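PDB 3SG0: extracellular ligand-binding receptor, which probably binds small aromatic acids as the solute receptor of a transport system, and holds benzoyl-formic acid in this structure. Local coordinates for residues A[159-173]-A[187-199]. Numbering follows the deposited sequence.
Sequences AKKVGYIGFSDAYGE and GFELTTHEVYARS. With 173 (benzoyl-formic acid), chain B.
Asp-169 OD2 is gripped by two nitrogens of one side chain: Arg-198 NE and NH2 each donate to it at 3.0 Å, side-on, forming a salt bridge with the oxygen in the guanidinium plane. Asp-169 OD1 caps the helix that begins at Ala-170, accepting from Gly-172 N at 3.1 Å and weakly from Tyr-171 N. Beyond the aspartate, Arg-198 holds the ligand: NH2 reaches the carboxylate O1A of benzoyl-formic acid at 2.8 Å and NH1 its keto oxygen O2 at 3.2 Å. Phe-167 steadies the arm from one side. Arg-198 CG sits over the ring centre, 3.5 Å from the centroid, and the guanidinium lies 28° from the ring plane. An alanine in place of Arg-198 would strip the ligand of these two donors, probably leave the Asp-169 carboxylate without its charged mate, and take from the Phe-167 ring the CH-pi contact and the guanidinium that lie over its face. The ligand also lies over a face of the Tyr-171 ring, and Thr-99 OG1 and Ala-121 N are also hydrogen-bonded to it.

Farther back, His-193 NE2 gives a nearly straight bond to the syn lone pair of Glu-173 OE2, 2.7 Å away, ring and carboxylate almost coplanar. The histidine's CG is anti to the backbone N (chi1 -177°), which carries the ring back alongside Tyr-164. Between the strands, the parallel pairing is interrupted between Val-162/Leu-190 and Ile-165/Glu-194, with one extra residue in the second strand, and in that gap Tyr-164 O accepts from Thr-192 OG1 and Glu-194 N, which come from opposite faces of its plane.

This is a beta-alpha-beta unit of a periplasmic binding protein. Helix 170-186 links the two strands and packs on Leu-190 and Phe-188; helix 204-212 meets Thr-192, Glu-194 and Tyr-196, and strand 161-167 runs between edge strand 189-196 and strand 217-221.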
ATOM      1  N   ALA A 159      14.757  21.259  -9.734  1.00 21.23           N
ATOM      2  CA  ALA A 159      15.866  20.359  -9.432  1.00 19.12           C
ATOM      3  C   ALA A 159      16.440  19.775 -10.720  1.00 19.31           C
ATOM      4  O   ALA A 159      15.694  19.366 -11.606  1.00 21.51           O
ATOM      5  CB  ALA A 159      15.413  19.243  -8.494  1.00 19.25           C
ATOM      6  N   LYS A 160      17.766  19.735 -10.826  1.00 18.65           N
ATOM      7  CA  LYS A 160      18.412  19.166 -12.006  1.00 19.54           C
ATOM      8  C   LYS A 160      19.183  17.887 -11.693  1.00 20.31           C
ATOM      9  O   LYS A 160      19.388  17.050 -12.570  1.00 22.65           O
ATOM     10  CB  LYS A 160      19.348  20.189 -12.653  1.00 24.78           C
ATOM     11  CG  LYS A 160      18.676  21.508 -13.004  1.00 29.83           C
ATOM     12  CD  LYS A 160      17.589  21.328 -14.055  1.00 34.73           C
ATOM     13  CE  LYS A 160      18.174  20.934 -15.400  1.00 40.59           C
ATOM     14  NZ  LYS A 160      17.144  20.956 -16.479  1.00 42.86           N
ATOM     15  N   LYS A 161      19.612  17.745 -10.442  1.00 19.20           N
ATOM     16  CA  LYS A 161      20.321  16.549 -10.002  1.00 18.81           C
ATOM     17  C   LYS A 161      19.614  15.960  -8.791  1.00 16.19           C
ATOM     18  O   LYS A 161      19.445  16.636  -7.779  1.00 17.51           O
ATOM     19  CB  LYS A 161      21.780  16.871  -9.663  1.00 18.44           C
ATOM     20  CG  LYS A 161      22.606  17.304 -10.869  1.00 23.38           C
ATOM     21  CD  LYS A 161      24.086  17.405 -10.531  1.00 33.59           C
ATOM     22  CE  LYS A 161      24.359  18.524  -9.537  1.00 41.23           C
ATOM     23  NZ  LYS A 161      25.806  18.610  -9.179  1.00 46.02           N
ATOM     24  N   VAL A 162      19.204  14.700  -8.905  1.00 15.79           N
ATOM     25  CA  VAL A 162      18.430  14.039  -7.856  1.00 15.15           C
ATOM     26  C   VAL A 162      19.109  12.740  -7.446  1.00 13.86           C
ATOM     27  O   VAL A 162      19.303  11.851  -8.268  1.00 14.90           O
ATOM     28  CB  VAL A 162      16.987  13.758  -8.331  1.00 13.79           C
ATOM     29  CG1 VAL A 162      16.188  13.055  -7.239  1.00 14.96           C
ATOM     30  CG2 VAL A 162      16.305  15.054  -8.754  1.00 16.83           C
ATOM     31  N   GLY A 163      19.500  12.646  -6.179  1.00 13.74           N
ATOM     32  CA  GLY A 163      20.069  11.412  -5.660  1.00 13.73           C
ATOM     33  C   GLY A 163      18.983  10.376  -5.438  1.00 11.90           C
ATOM     34  O   GLY A 163      17.804  10.717  -5.365  1.00 12.01           O
ATOM     35  N   TYR A 164      19.367   9.108  -5.333  1.00 11.58           N
ATOM     36  CA  TYR A 164      18.395   8.048  -5.105  1.00 11.39           C
ATOM     37  C   TYR A 164      18.923   6.977  -4.157  1.00 10.54           C
ATOM     38  O   TYR A 164      20.036   6.468  -4.330  1.00 11.19           O
ATOM     39  CB  TYR A 164      17.988   7.393  -6.430  1.00 12.17           C
ATOM     40  CG  TYR A 164      17.022   6.249  -6.245  1.00 10.82           C
ATOM     41  CD1 TYR A 164      17.472   4.979  -5.900  1.00 12.16           C
ATOM     42  CD2 TYR A 164      15.653   6.442  -6.388  1.00 11.90           C
ATOM     43  CE1 TYR A 164      16.583   3.929  -5.709  1.00 12.02           C
ATOM     44  CE2 TYR A 164      14.765   5.405  -6.205  1.00 12.33           C
ATOM     45  CZ  TYR A 164      15.233   4.157  -5.862  1.00 11.19           C
ATOM     46  OH  TYR A 164      14.315   3.148  -5.685  1.00 12.87           O
ATOM     47  N   ILE A 165      18.105   6.621  -3.172  1.00 10.35           N
ATOM     48  CA  ILE A 165      18.316   5.399  -2.400  1.00 10.09           C
ATOM     49  C   ILE A 165      16.961   4.736  -2.209  1.00  8.95           C
ATOM     50  O   ILE A 165      15.959   5.412  -1.975  1.00 10.05           O
ATOM     51  CB  ILE A 165      18.995   5.664  -1.033  1.00 10.13           C
ATOM     52  CG1 ILE A 165      19.227   4.349  -0.286  1.00 11.11           C
ATOM     53  CG2 ILE A 165      18.202   6.661  -0.187  1.00 12.06           C
ATOM     54  CD1 ILE A 165      20.064   4.500   0.977  1.00 11.97           C
ATOM     55  N   GLY A 166      16.914   3.418  -2.325  1.00  9.29           N
ATOM     56  CA  GLY A 166      15.654   2.722  -2.137  1.00  9.59           C
ATOM     57  C   GLY A 166      15.888   1.289  -1.715  1.00  9.04           C
ATOM     58  O   GLY A 166      17.023   0.801  -1.724  1.00  9.90           O
ATOM     59  N   PHE A 167      14.818   0.602  -1.344  1.00  8.49           N
ATOM     60  CA  PHE A 167      14.943  -0.793  -0.963  1.00  9.12           C
ATOM     61  C   PHE A 167      15.431  -1.620  -2.150  1.00  9.14           C
ATOM     62  O   PHE A 167      15.023  -1.403  -3.300  1.00  9.55           O
ATOM     63  CB  PHE A 167      13.595  -1.370  -0.544  1.00  9.49           C
ATOM     64  CG  PHE A 167      13.093  -0.923   0.812  1.00  7.80           C
ATOM     65  CD1 PHE A 167      13.946  -0.551   1.849  1.00  8.90           C
ATOM     66  CD2 PHE A 167      11.728  -0.934   1.049  1.00  9.31           C
ATOM     67  CE1 PHE A 167      13.424  -0.185   3.092  1.00  9.13           C
ATOM     68  CE2 PHE A 167      11.207  -0.579   2.272  1.00  9.12           C
ATOM     69  CZ  PHE A 167      12.046  -0.211   3.303  1.00  9.39           C
ATOM     70  N   SER A 168      16.255  -2.617  -1.850  1.00 10.07           N
ATOM     71  CA  SER A 168      16.710  -3.588  -2.841  1.00 10.43           C
ATOM     72  C   SER A 168      15.656  -4.683  -3.033  1.00 10.54           C
ATOM     73  O   SER A 168      15.920  -5.870  -2.806  1.00 12.94           O
ATOM     74  CB  SER A 168      18.047  -4.191  -2.412  1.00 12.24           C
ATOM     75  OG  SER A 168      17.993  -4.573  -1.050  1.00 13.09           O
ATOM     76  N   ASP A 169      14.454  -4.280  -3.425  1.00 10.29           N
ATOM     77  CA  ASP A 169      13.386  -5.228  -3.705  1.00 10.84           C
ATOM     78  C   ASP A 169      12.452  -4.632  -4.746  1.00 10.07           C
ATOM     79  O   ASP A 169      12.699  -3.530  -5.251  1.00 10.81           O
ATOM     80  CB  ASP A 169      12.640  -5.646  -2.426  1.00 10.90           C
ATOM     81  CG  ASP A 169      11.888  -4.503  -1.755  1.00 10.61           C
ATOM     82  OD1 ASP A 169      11.496  -3.527  -2.427  1.00 11.85           O
ATOM     83  OD2 ASP A 169      11.669  -4.603  -0.527  1.00 11.86           O
ATOM     84  N   ALA A 170      11.387  -5.351  -5.079  1.00  9.81           N
ATOM     85  CA  ALA A 170      10.524  -4.925  -6.174  1.00 10.34           C
ATOM     86  C   ALA A 170       9.769  -3.630  -5.867  1.00  9.36           C
ATOM     87  O   ALA A 170       9.389  -2.903  -6.781  1.00 10.57           O
ATOM     88  CB  ALA A 170       9.557  -6.030  -6.559  1.00 11.43           C
ATOM     89  N   TYR A 171       9.546  -3.337  -4.587  1.00  9.13           N
ATOM     90  CA  TYR A 171       8.926  -2.061  -4.231  1.00  8.69           C
ATOM     91  C   TYR A 171       9.856  -0.898  -4.565  1.00  8.80           C
ATOM     92  O   TYR A 171       9.486   0.028  -5.294  1.00  8.96           O
ATOM     93  CB  TYR A 171       8.551  -2.020  -2.751  1.00  8.40           C
ATOM     94  CG  TYR A 171       7.995  -0.676  -2.324  1.00  7.97           C
ATOM     95  CD1 TYR A 171       6.694  -0.307  -2.654  1.00  7.85           C
ATOM     96  CD2 TYR A 171       8.771   0.226  -1.608  1.00  8.59           C
ATOM     97  CE1 TYR A 171       6.188   0.915  -2.279  1.00  8.19           C
ATOM     98  CE2 TYR A 171       8.273   1.457  -1.231  1.00  8.50           C
ATOM     99  CZ  TYR A 171       6.974   1.792  -1.569  1.00  7.93           C
ATOM    100  OH  TYR A 171       6.427   3.005  -1.204  1.00  9.08           O
ATOM    101  N   GLY A 172      11.074  -0.937  -4.036  1.00  9.22           N
ATOM    102  CA  GLY A 172      12.024   0.124  -4.314  1.00 10.36           C
ATOM    103  C   GLY A 172      12.300   0.242  -5.798  1.00  9.60           C
ATOM    104  O   GLY A 172      12.272   1.334  -6.367  1.00 10.80           O
ATOM    105  N   GLU A 173      12.565  -0.887  -6.440  1.00 10.48           N
ATOM    106  CA  GLU A 173      12.940  -0.865  -7.850  1.00 11.98           C
ATOM    107  C   GLU A 173      11.819  -0.375  -8.766  1.00 11.44           C
ATOM    108  O   GLU A 173      12.086   0.154  -9.843  1.00 12.25           O
ATOM    109  CB  GLU A 173      13.471  -2.230  -8.297  1.00 13.84           C
ATOM    110  CG  GLU A 173      14.845  -2.545  -7.716  1.00 16.43           C
ATOM    111  CD  GLU A 173      15.904  -1.553  -8.174  1.00 19.19           C
ATOM    112  OE1 GLU A 173      16.271  -1.578  -9.367  1.00 27.08           O
ATOM    113  OE2 GLU A 173      16.363  -0.737  -7.353  1.00 15.83           O
ATOM    114  N   GLY A 187      13.758  16.529 -17.354  1.00 26.74           N
ATOM    115  CA  GLY A 187      14.811  17.526 -17.299  1.00 29.16           C
ATOM    116  C   GLY A 187      15.723  17.451 -16.088  1.00 28.10           C
ATOM    117  O   GLY A 187      16.427  18.409 -15.780  1.00 30.63           O
ATOM    118  N   PHE A 188      15.716  16.324 -15.386  1.00 23.16           N
ATOM    119  CA  PHE A 188      16.704  16.115 -14.334  1.00 25.17           C
ATOM    120  C   PHE A 188      17.421  14.788 -14.527  1.00 20.35           C
ATOM    121  O   PHE A 188      17.015  13.970 -15.349  1.00 22.06           O
ATOM    122  CB  PHE A 188      16.098  16.252 -12.923  1.00 22.62           C
ATOM    123  CG  PHE A 188      15.042  15.228 -12.585  1.00 20.65           C
ATOM    124  CD1 PHE A 188      15.395  13.970 -12.120  1.00 21.28           C
ATOM    125  CD2 PHE A 188      13.697  15.543 -12.685  1.00 22.61           C
ATOM    126  CE1 PHE A 188      14.421  13.038 -11.790  1.00 20.24           C
ATOM    127  CE2 PHE A 188      12.721  14.617 -12.353  1.00 21.81           C
ATOM    128  CZ  PHE A 188      13.087  13.364 -11.907  1.00 20.50           C
ATOM    129  N   GLU A 189      18.515  14.598 -13.803  1.00 23.80           N
ATOM    130  CA  GLU A 189      19.222  13.327 -13.853  1.00 25.95           C
ATOM    131  C   GLU A 189      19.244  12.686 -12.471  1.00 20.35           C
ATOM    132  O   GLU A 189      19.371  13.377 -11.461  1.00 21.38           O
ATOM    133  CB  GLU A 189      20.651  13.511 -14.374  1.00 35.24           C
ATOM    134  CG  GLU A 189      21.641  14.012 -13.337  1.00 43.91           C
ATOM    135  CD  GLU A 189      23.068  14.041 -13.857  1.00 52.57           C
ATOM    136  OE1 GLU A 189      23.897  13.242 -13.371  1.00 54.92           O
ATOM    137  OE2 GLU A 189      23.360  14.864 -14.751  1.00 54.90           O
ATOM    138  N   LEU A 190      19.098  11.366 -12.440  1.00 19.76           N
ATOM    139  CA  LEU A 190      19.306  10.601 -11.217  1.00 17.93           C
ATOM    140  C   LEU A 190      20.799  10.359 -11.061  1.00 19.16           C
ATOM    141  O   LEU A 190      21.416   9.723 -11.916  1.00 25.99           O
ATOM    142  CB  LEU A 190      18.582   9.259 -11.287  1.00 22.58           C
ATOM    143  CG  LEU A 190      17.058   9.275 -11.181  1.00 23.69           C
ATOM    144  CD1 LEU A 190      16.521   7.853 -11.168  1.00 24.50           C
ATOM    145  CD2 LEU A 190      16.618  10.016  -9.932  1.00 21.92           C
ATOM    146  N   THR A 191      21.376  10.861  -9.975  1.00 17.40           N
ATOM    147  CA  THR A 191      22.828  10.823  -9.801  1.00 18.30           C
ATOM    148  C   THR A 191      23.345   9.510  -9.218  1.00 16.54           C
ATOM    149  O   THR A 191      24.546   9.224  -9.305  1.00 18.23           O
ATOM    150  CB  THR A 191      23.323  11.956  -8.888  1.00 19.87           C
ATOM    151  OG1 THR A 191      22.870  11.723  -7.548  1.00 18.61           O
ATOM    152  CG2 THR A 191      22.821  13.298  -9.375  1.00 23.15           C
ATOM    153  N   THR A 192      22.458   8.730  -8.606  1.00 16.04           N
ATOM    154  CA  THR A 192      22.848   7.454  -8.010  1.00 14.61           C
ATOM    155  C   THR A 192      21.739   6.436  -8.156  1.00 14.07           C
ATOM    156  O   THR A 192      20.604   6.775  -8.495  1.00 14.84           O
ATOM    157  CB  THR A 192      23.158   7.554  -6.494  1.00 14.43           C
ATOM    158  OG1 THR A 192      21.980   7.947  -5.775  1.00 17.65           O
ATOM    159  CG2 THR A 192      24.289   8.524  -6.210  1.00 18.04           C
ATOM    160  N   HIS A 193      22.084   5.186  -7.869  1.00 14.37           N
ATOM    161  CA  HIS A 193      21.114   4.118  -7.704  1.00 14.32           C
ATOM    162  C   HIS A 193      21.548   3.299  -6.491  1.00 14.61           C
ATOM    163  O   HIS A 193      21.990   2.157  -6.622  1.00 16.81           O
ATOM    164  CB  HIS A 193      21.052   3.244  -8.960  1.00 15.87           C
ATOM    165  CG  HIS A 193      20.023   2.155  -8.894  1.00 17.06           C
ATOM    166  ND1 HIS A 193      19.891   1.199  -9.877  1.00 23.75           N
ATOM    167  CD2 HIS A 193      19.070   1.876  -7.971  1.00 14.89           C
ATOM    168  CE1 HIS A 193      18.909   0.374  -9.561  1.00 25.76           C
ATOM    169  NE2 HIS A 193      18.400   0.759  -8.404  1.00 17.73           N
ATOM    170  N   GLU A 194      21.445   3.899  -5.308  1.00 11.92           N
ATOM    171  CA  GLU A 194      21.834   3.213  -4.080  1.00 11.86           C
ATOM    172  C   GLU A 194      20.656   2.421  -3.555  1.00 10.58           C
ATOM    173  O   GLU A 194      19.493   2.822  -3.724  1.00 11.07           O
ATOM    174  CB  GLU A 194      22.311   4.209  -3.025  1.00 11.68           C
ATOM    175  CG  GLU A 194      23.598   4.929  -3.403  1.00 14.26           C
ATOM    176  CD  GLU A 194      24.755   3.977  -3.629  1.00 14.43           C
ATOM    177  OE1 GLU A 194      25.035   3.148  -2.744  1.00 15.44           O
ATOM    178  OE2 GLU A 194      25.389   4.052  -4.702  1.00 18.63           O
ATOM    179  N   VAL A 195      20.954   1.303  -2.904  1.00 10.40           N
ATOM    180  CA  VAL A 195      19.915   0.462  -2.336  1.00 10.84           C
ATOM    181  C   VAL A 195      20.288   0.006  -0.927  1.00  9.75           C
ATOM    182  O   VAL A 195      21.458   0.034  -0.536  1.00 10.64           O
ATOM    183  CB  VAL A 195      19.616  -0.772  -3.230  1.00 11.19           C
ATOM    184  CG1 VAL A 195      19.109  -0.338  -4.606  1.00 12.93           C
ATOM    185  CG2 VAL A 195      20.832  -1.678  -3.350  1.00 13.55           C
ATOM    186  N   TYR A 196      19.279  -0.411  -0.171  1.00  9.98           N
ATOM    187  CA  TYR A 196      19.490  -1.014   1.132  1.00  9.55           C
ATOM    188  C   TYR A 196      18.393  -2.012   1.409  1.00  9.82           C
ATOM    189  O   TYR A 196      17.324  -1.963   0.788  1.00 10.46           O
ATOM    190  CB  TYR A 196      19.594   0.030   2.246  1.00 10.51           C
ATOM    191  CG  TYR A 196      18.330   0.738   2.706  1.00  8.62           C
ATOM    192  CD1 TYR A 196      17.880   0.597   4.019  1.00 10.10           C
ATOM    193  CD2 TYR A 196      17.650   1.618   1.872  1.00  9.17           C
ATOM    194  CE1 TYR A 196      16.765   1.280   4.480  1.00  9.40           C
ATOM    195  CE2 TYR A 196      16.531   2.305   2.322  1.00  9.68           C
ATOM    196  CZ  TYR A 196      16.099   2.136   3.627  1.00  8.93           C
ATOM    197  OH  TYR A 196      14.992   2.842   4.069  1.00  9.76           O
ATOM    198  N   ALA A 197      18.668  -2.933   2.328  1.00  9.91           N
ATOM    199  CA  ALA A 197      17.687  -3.921   2.739  1.00 10.40           C
ATOM    200  C   ALA A 197      16.890  -3.391   3.923  1.00  9.70           C
ATOM    201  O   ALA A 197      17.391  -2.599   4.718  1.00 10.50           O
ATOM    202  CB  ALA A 197      18.358  -5.232   3.076  1.00 11.84           C
ATOM    203  N   ARG A 198      15.636  -3.817   4.033  1.00 10.26           N
ATOM    204  CA  ARG A 198      14.711  -3.181   4.974  1.00 10.23           C
ATOM    205  C   ARG A 198      15.197  -3.161   6.421  1.00 10.30           C
ATOM    206  O   ARG A 198      14.945  -2.191   7.142  1.00 11.24           O
ATOM    207  CB  ARG A 198      13.306  -3.796   4.886  1.00 10.82           C
ATOM    208  CG  ARG A 198      12.693  -3.748   3.498  1.00 10.68           C
ATOM    209  CD  ARG A 198      11.155  -3.825   3.532  1.00 11.91           C
ATOM    210  NE  ARG A 198      10.628  -3.863   2.171  1.00 11.78           N
ATOM    211  CZ  ARG A 198       9.445  -3.403   1.778  1.00 11.69           C
ATOM    212  NH1 ARG A 198       8.591  -2.855   2.639  1.00 11.51           N
ATOM    213  NH2 ARG A 198       9.123  -3.492   0.497  1.00 11.52           N
ATOM    214  N   SER A 199      15.890  -4.214   6.855  1.00 10.76           N
ATOM    215  CA  SER A 199      16.333  -4.278   8.248  1.00 11.08           C
ATOM    216  C   SER A 199      17.741  -3.749   8.502  1.00 11.68           C
ATOM    217  O   SER A 199      18.231  -3.832   9.626  1.00 12.92           O
ATOM    218  CB  SER A 199      16.217  -5.699   8.807  1.00 12.61           C
ATOM    219  OG  SER A 199      14.861  -6.089   8.897  1.00 14.10           O
TER
HETATM  220  O1B 173 B 384       4.519  -2.689  -1.188  1.00  9.35           O
HETATM  221  C1  173 B 384       5.345  -2.585  -0.321  1.00 11.26           C
HETATM  222  O1A 173 B 384       6.453  -3.418  -0.219  1.00 10.35           O
HETATM  223  C2  173 B 384       5.352  -1.381   0.582  1.00 11.86           C
HETATM  224  O2  173 B 384       6.307  -1.136   1.257  1.00 15.69           O
HETATM  225  C1G 173 B 384       4.102  -0.560   0.637  1.00 11.71           C
HETATM  226  C2D 173 B 384       2.755  -1.266   0.753  1.00 10.89           C
HETATM  227  C2E 173 B 384       1.477  -0.454   0.784  1.00  9.81           C
HETATM  228  C3  173 B 384       1.561   1.068   0.681  1.00 11.76           C
HETATM  229  C1E 173 B 384       2.935   1.753   0.559  1.00 11.97           C
HETATM  230  C1D 173 B 384       4.219   0.950   0.542  1.00 13.63           C